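Local atomic coordinates of ATP-dependent Clp protease proteolytic subunit (Listeria monocytogenes, PDB entry 4JCQ), a protein that probably cleaves misfolded and other proteins into short peptides as the serine peptidase component of an ATP-dependent Clp protease, assembled from heptameric rings. Residues Lys102-Ile115 against Trp167-Glu181. Residues are numbered along the deposited sequence; the frame is centred on the assembly and turned at random.
Sequences KENRFSLPNTRYMI and WLSVNEAKDYGIVNE
Trp-167 is covered on both faces by side chains from strand 111-114. Over one face lies the Arg-112 guanidinium, a cation-pi contact with CZ 4.3 Å from the centroid of the Trp-167 six-membered ring and the two planes 32° apart. Against the opposite face, Met-114 sets CB over the six-membered ring and SD 3.9 Å from the centroid of the Trp-167 five-membered ring, a Met-aromatic contact; Met-114 also lies close to Ser-91 and His-116, the predicted nucleophile and catalytic histidine.

Backbone bonding fixes the register at two places. Tyr-113 and Leu-168 form a single antiparallel hydrogen-bonded bridge: Leu-168 N donates to Tyr-113 O at 2.6 Å and Tyr-113 N donates back to Leu-168 O. Farther along, strand 105-108 pairs in parallel with the strand starting at Glu-181, whose O accepts from Ser-107 N at 3.0 Å; this pairing adds the outermost strand, within the chain, of the parallel sheet of the ClpP/crotonase fold. Helix 170-176 runs between the two bridges in the chain and lays Val-170 against Ser-107.

The Arg-105 guanidinium binds two carbonyls of the chain leaving that helix. A bend at chi3 (-65°) brings NE to Ile-178 O (2.8 Å, 172° at the hydrogen) and NH2 to Gly-177 O (2.9 Å), both acceptors near the guanidinium plane. Gly-177, with positive phi and two bonds back into the last helical turn, closes a Schellman motif.

Apolar packing centres on Tyr-113: Val-179 CG2 sits over its ring, 3.9 Å from the centroid, and Ala-173 CB touches Tyr-113 CD2. A polar anchor within the same segment holds the ring's far end, where Tyr-113 OH donates to Ser-107 OG at 2.7 Å.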
loop_
_atom_site.group_PDB
_atom_site.type_symbol
_atom_site.label_atom_id
_atom_site.label_comp_id
_atom_site.label_asym_id
_atom_site.label_seq_id
_atom_site.Cartn_x
_atom_site.Cartn_y
_atom_site.Cartn_z
ATOM N N LYS H 102 -5.273 34.964 21.151
ATOM C CA LYS H 102 -4.492 34.766 22.375
ATOM C C LYS H 102 -5.216 33.959 23.456
ATOM O O LYS H 102 -4.645 33.022 24.009
ATOM C CB LYS H 102 -4.000 36.101 22.944
ATOM C CG LYS H 102 -2.862 35.950 23.942
ATOM C CD LYS H 102 -2.246 37.291 24.304
ATOM C CE LYS H 102 -0.922 37.108 25.033
ATOM N NZ LYS H 102 -1.079 36.418 26.345
ATOM N N GLU H 103 -6.468 34.314 23.740
ATOM C CA GLU H 103 -7.248 33.621 24.777
ATOM C C GLU H 103 -7.619 32.171 24.430
ATOM O O GLU H 103 -8.097 31.429 25.288
ATOM C CB GLU H 103 -8.483 34.434 25.208
ATOM C CG GLU H 103 -8.990 35.462 24.204
ATOM C CD GLU H 103 -10.034 34.915 23.247
ATOM O OE1 GLU H 103 -10.887 34.108 23.677
ATOM O OE2 GLU H 103 -10.017 35.313 22.062
ATOM N N ASN H 104 -7.370 31.774 23.183
ATOM C CA ASN H 104 -7.613 30.403 22.732
ATOM C C ASN H 104 -6.329 29.581 22.565
ATOM O O ASN H 104 -6.345 28.514 21.948
ATOM C CB ASN H 104 -8.418 30.407 21.426
ATOM C CG ASN H 104 -9.791 31.032 21.587
ATOM O OD1 ASN H 104 -10.472 30.818 22.591
ATOM N ND2 ASN H 104 -10.207 31.808 20.593
ATOM N N ARG H 105 -5.227 30.076 23.127
ATOM C CA ARG H 105 -3.932 29.400 23.010
ATOM C C ARG H 105 -3.529 28.720 24.317
ATOM O O ARG H 105 -3.201 29.380 25.308
ATOM C CB ARG H 105 -2.844 30.363 22.517
ATOM C CG ARG H 105 -3.150 30.993 21.164
ATOM C CD ARG H 105 -1.896 31.441 20.426
ATOM N NE ARG H 105 -1.192 32.521 21.113
ATOM C CZ ARG H 105 -1.302 33.814 20.809
ATOM N NH1 ARG H 105 -2.092 34.215 19.819
ATOM N NH2 ARG H 105 -0.611 34.710 21.501
ATOM N N PHE H 106 -3.561 27.391 24.296
ATOM C CA PHE H 106 -3.317 26.575 25.481
ATOM C C PHE H 106 -2.051 25.738 25.334
ATOM O O PHE H 106 -1.528 25.565 24.228
ATOM C CB PHE H 106 -4.511 25.647 25.746
ATOM C CG PHE H 106 -5.815 26.369 25.956
ATOM C CD1 PHE H 106 -6.623 26.705 24.873
ATOM C CD2 PHE H 106 -6.243 26.703 27.238
ATOM C CE1 PHE H 106 -7.827 27.367 25.064
ATOM C CE2 PHE H 106 -7.448 27.363 27.435
ATOM C CZ PHE H 106 -8.241 27.695 26.347
ATOM N N SER H 107 -1.563 25.220 26.457
ATOM C CA SER H 107 -0.446 24.287 26.439
ATOM C C SER H 107 -0.590 23.191 27.481
ATOM O O SER H 107 -1.021 23.438 28.610
ATOM C CB SER H 107 0.877 25.016 26.659
ATOM O OG SER H 107 1.968 24.125 26.495
ATOM N N LEU H 108 -0.225 21.976 27.083
ATOM C CA LEU H 108 -0.012 20.889 28.029
ATOM C C LEU H 108 1.325 21.140 28.745
ATOM O O LEU H 108 2.196 21.816 28.193
ATOM C CB LEU H 108 -0.041 19.540 27.298
ATOM C CG LEU H 108 -1.364 18.750 27.239
ATOM C CD1 LEU H 108 -2.625 19.589 27.423
ATOM C CD2 LEU H 108 -1.454 17.911 25.972
ATOM N N PRO H 109 1.485 20.619 29.980
ATOM C CA PRO H 109 2.638 20.993 30.818
ATOM C C PRO H 109 4.013 20.645 30.240
ATOM O O PRO H 109 4.945 21.443 30.360
ATOM C CB PRO H 109 2.398 20.212 32.118
ATOM C CG PRO H 109 0.933 19.928 32.131
ATOM C CD PRO H 109 0.578 19.700 30.690
ATOM N N ASN H 110 4.137 19.473 29.620
ATOM C CA ASN H 110 5.425 19.016 29.107
ATOM C C ASN H 110 5.638 19.399 27.646
ATOM O O ASN H 110 5.601 18.555 26.743
ATOM C CB ASN H 110 5.597 17.515 29.344
ATOM C CG ASN H 110 5.771 17.182 30.811
ATOM O OD1 ASN H 110 6.835 17.410 31.386
ATOM N ND2 ASN H 110 4.723 16.648 31.429
ATOM N N THR H 111 5.859 20.694 27.437
ATOM C CA THR H 111 6.005 21.275 26.110
ATOM C C THR H 111 7.068 22.364 26.156
ATOM O O THR H 111 7.136 23.136 27.116
ATOM C CB THR H 111 4.676 21.894 25.618
ATOM O OG1 THR H 111 3.600 20.980 25.857
ATOM C CG2 THR H 111 4.732 22.228 24.126
ATOM N N ARG H 112 7.902 22.414 25.122
ATOM C CA ARG H 112 8.838 23.521 24.940
ATOM C C ARG H 112 8.575 24.246 23.619
ATOM O O ARG H 112 8.051 23.655 22.670
ATOM C CB ARG H 112 10.298 23.059 25.054
ATOM C CG ARG H 112 10.640 21.780 24.307
ATOM C CD ARG H 112 12.129 21.486 24.397
ATOM N NE ARG H 112 12.501 20.289 23.647
ATOM C CZ ARG H 112 13.727 20.031 23.196
ATOM N NH1 ARG H 112 13.968 18.913 22.525
ATOM N NH2 ARG H 112 14.712 20.894 23.409
ATOM N N TYR H 113 8.933 25.527 23.582
ATOM C CA TYR H 113 8.614 26.417 22.465
ATOM C C TYR H 113 9.867 27.113 21.947
ATOM O O TYR H 113 10.729 27.511 22.732
ATOM C CB TYR H 113 7.582 27.467 22.904
ATOM C CG TYR H 113 6.218 26.888 23.219
ATOM C CD1 TYR H 113 5.177 26.970 22.298
ATOM C CD2 TYR H 113 5.974 26.242 24.433
ATOM C CE1 TYR H 113 3.929 26.432 22.576
ATOM C CE2 TYR H 113 4.731 25.699 24.720
ATOM C CZ TYR H 113 3.715 25.795 23.785
ATOM O OH TYR H 113 2.484 25.255 24.061
ATOM N N MET H 114 9.964 27.258 20.627
ATOM C CA MET H 114 11.074 27.991 20.008
ATOM C C MET H 114 10.592 28.773 18.793
ATOM O O MET H 114 10.041 28.192 17.862
ATOM C CB MET H 114 12.211 27.040 19.618
ATOM C CG MET H 114 13.429 27.747 19.031
ATOM S SD MET H 114 14.816 26.649 18.706
ATOM C CE MET H 114 14.211 25.705 17.309
ATOM N N ILE H 115 10.803 30.087 18.796
ATOM C CA ILE H 115 10.314 30.917 17.690
ATOM C C ILE H 115 11.321 31.104 16.550
ATOM O O ILE H 115 11.010 31.766 15.559
ATOM C CB ILE H 115 9.749 32.284 18.155
ATOM C CG1 ILE H 115 10.865 33.229 18.612
ATOM C CG2 ILE H 115 8.677 32.096 19.223
ATOM C CD1 ILE H 115 10.453 34.686 18.591
ATOM N N TRP H 167 15.297 27.608 23.349
ATOM C CA TRP H 167 14.060 26.972 23.753
ATOM C C TRP H 167 13.474 27.627 24.965
ATOM O O TRP H 167 14.175 27.918 25.935
ATOM C CB TRP H 167 14.296 25.492 24.004
ATOM C CG TRP H 167 14.480 24.710 22.728
ATOM C CD1 TRP H 167 15.678 24.357 22.109
ATOM C CD2 TRP H 167 13.427 24.164 21.862
ATOM N NE1 TRP H 167 15.445 23.646 20.958
ATOM C CE2 TRP H 167 14.116 23.494 20.751
ATOM C CE3 TRP H 167 12.037 24.160 21.895
ATOM C CZ2 TRP H 167 13.421 22.858 19.733
ATOM C CZ3 TRP H 167 11.347 23.514 20.862
ATOM C CH2 TRP H 167 12.026 22.879 19.809
ATOM N N LEU H 168 12.171 27.877 24.904
ATOM C CA LEU H 168 11.425 28.400 26.033
ATOM C C LEU H 168 10.675 27.267 26.714
ATOM O O LEU H 168 10.046 26.439 26.048
ATOM C CB LEU H 168 10.431 29.469 25.569
ATOM C CG LEU H 168 10.980 30.753 24.941
ATOM C CD1 LEU H 168 9.892 31.448 24.139
ATOM C CD2 LEU H 168 11.556 31.685 25.998
ATOM N N SER H 169 10.742 27.236 28.043
ATOM C CA SER H 169 9.901 26.343 28.829
ATOM C C SER H 169 8.450 26.797 28.690
ATOM O O SER H 169 8.185 27.900 28.199
ATOM C CB SER H 169 10.325 26.358 30.300
ATOM O OG SER H 169 10.000 27.595 30.913
ATOM N N VAL H 170 7.519 25.953 29.122
ATOM C CA VAL H 170 6.093 26.275 29.045
ATOM C C VAL H 170 5.759 27.575 29.802
ATOM O O VAL H 170 4.968 28.393 29.322
ATOM C CB VAL H 170 5.206 25.076 29.483
ATOM C CG1 VAL H 170 5.354 24.772 30.972
ATOM C CG2 VAL H 170 3.749 25.311 29.112
ATOM N N ASN H 171 6.392 27.770 30.957
ATOM C CA ASN H 171 6.212 28.990 31.752
ATOM C C ASN H 171 6.806 30.230 31.088
ATOM O O ASN H 171 6.208 31.307 31.127
ATOM C CB ASN H 171 6.783 28.810 33.162
ATOM C CG ASN H 171 5.916 27.918 34.036
ATOM O OD1 ASN H 171 6.390 26.932 34.598
ATOM N ND2 ASN H 171 4.640 28.262 34.154
ATOM N N GLU H 172 7.979 30.072 30.478
ATOM C CA GLU H 172 8.626 31.156 29.736
ATOM C C GLU H 172 7.829 31.541 28.492
ATOM O O GLU H 172 7.748 32.720 28.144
ATOM C CB GLU H 172 10.053 30.770 29.346
ATOM C CG GLU H 172 11.034 30.743 30.509
ATOM C CD GLU H 172 12.414 30.251 30.108
ATOM O OE1 GLU H 172 12.517 29.387 29.209
ATOM O OE2 GLU H 172 13.402 30.728 30.700
ATOM N N ALA H 173 7.239 30.544 27.833
ATOM C CA ALA H 173 6.409 30.772 26.650
ATOM C C ALA H 173 5.126 31.518 27.005
ATOM O O ALA H 173 4.613 32.303 26.205
ATOM C CB ALA H 173 6.091 29.453 25.961
ATOM N N LYS H 174 4.619 31.268 28.213
ATOM C CA LYS H 174 3.472 31.993 28.750
ATOM C C LYS H 174 3.837 33.457 29.011
ATOM O O LYS H 174 3.099 34.363 28.619
ATOM C CB LYS H 174 2.967 31.319 30.030
ATOM C CG LYS H 174 1.634 31.839 30.547
ATOM C CD LYS H 174 1.195 31.059 31.777
ATOM C CE LYS H 174 -0.176 31.494 32.264
ATOM N NZ LYS H 174 -0.167 32.849 32.879
ATOM N N ASP H 175 4.982 33.680 29.653
ATOM C CA ASP H 175 5.480 35.031 29.931
ATOM C C ASP H 175 5.793 35.807 28.649
ATOM O O ASP H 175 5.662 37.031 28.609
ATOM C CB ASP H 175 6.726 34.974 30.821
ATOM C CG ASP H 175 6.443 34.395 32.202
ATOM O OD1 ASP H 175 7.399 33.922 32.850
ATOM O OD2 ASP H 175 5.273 34.409 32.645
ATOM N N TYR H 176 6.201 35.079 27.610
ATOM C CA TYR H 176 6.545 35.662 26.314
ATOM C C TYR H 176 5.310 36.136 25.544
ATOM O O TYR H 176 5.411 37.003 24.675
ATOM C CB TYR H 176 7.316 34.636 25.479
ATOM C CG TYR H 176 8.185 35.223 24.390
ATOM C CD1 TYR H 176 9.489 35.636 24.660
ATOM C CD2 TYR H 176 7.710 35.347 23.086
ATOM C CE1 TYR H 176 10.293 36.169 23.663
ATOM C CE2 TYR H 176 8.505 35.874 22.082
ATOM C CZ TYR H 176 9.795 36.283 22.376
ATOM O OH TYR H 176 10.586 36.805 21.381
ATOM N N GLY H 177 4.152 35.565 25.865
ATOM C CA GLY H 177 2.902 35.899 25.183
ATOM C C GLY H 177 2.493 34.899 24.114
ATOM O O GLY H 177 1.555 35.146 23.352
ATOM N N ILE H 178 3.198 33.771 24.053
ATOM C CA ILE H 178 2.866 32.692 23.117
ATOM C C ILE H 178 1.707 31.868 23.675
ATOM O O ILE H 178 0.661 31.733 23.034
ATOM C CB ILE H 178 4.085 31.780 22.836
ATOM C CG1 ILE H 178 5.225 32.584 22.199
ATOM C CG2 ILE H 178 3.697 30.609 21.939
ATOM C CD1 ILE H 178 6.586 31.922 22.323
ATOM N N VAL H 179 1.902 31.330 24.877
ATOM C CA VAL H 179 0.887 30.536 25.565
ATOM C C VAL H 179 0.078 31.441 26.491
ATOM O O VAL H 179 0.647 32.262 27.210
ATOM C CB VAL H 179 1.536 29.399 26.388
ATOM C CG1 VAL H 179 0.488 28.620 27.175
ATOM C CG2 VAL H 179 2.327 28.466 25.482
ATOM N N ASN H 180 -1.245 31.294 26.468
ATOM C CA ASN H 180 -2.110 32.049 27.370
ATOM C C ASN H 180 -2.393 31.300 28.668
ATOM O O ASN H 180 -2.374 31.892 29.748
ATOM C CB ASN H 180 -3.427 32.420 26.685
ATOM C CG ASN H 180 -4.186 33.510 27.422
ATOM O OD1 ASN H 180 -5.344 33.329 27.803
ATOM N ND2 ASN H 180 -3.538 34.650 27.624
ATOM N N GLU H 181 -2.650 29.999 28.553
ATOM C CA GLU H 181 -3.045 29.186 29.698
ATOM C C GLU H 181 -2.426 27.791 29.637
ATOM O O GLU H 181 -2.491 27.116 28.610
ATOM C CB GLU H 181 -4.573 29.088 29.766
ATOM C CG GLU H 181 -5.122 28.549 31.078
ATOM C CD GLU H 181 -6.641 28.546 31.129
ATOM O OE1 GLU H 181 -7.202 27.802 31.961
ATOM O OE2 GLU H 181 -7.279 29.283 30.344
HETATM O O HOH W 1 0.410 35.003 28.123
HETATM O O HOH W 2 8.792 23.240 29.645
#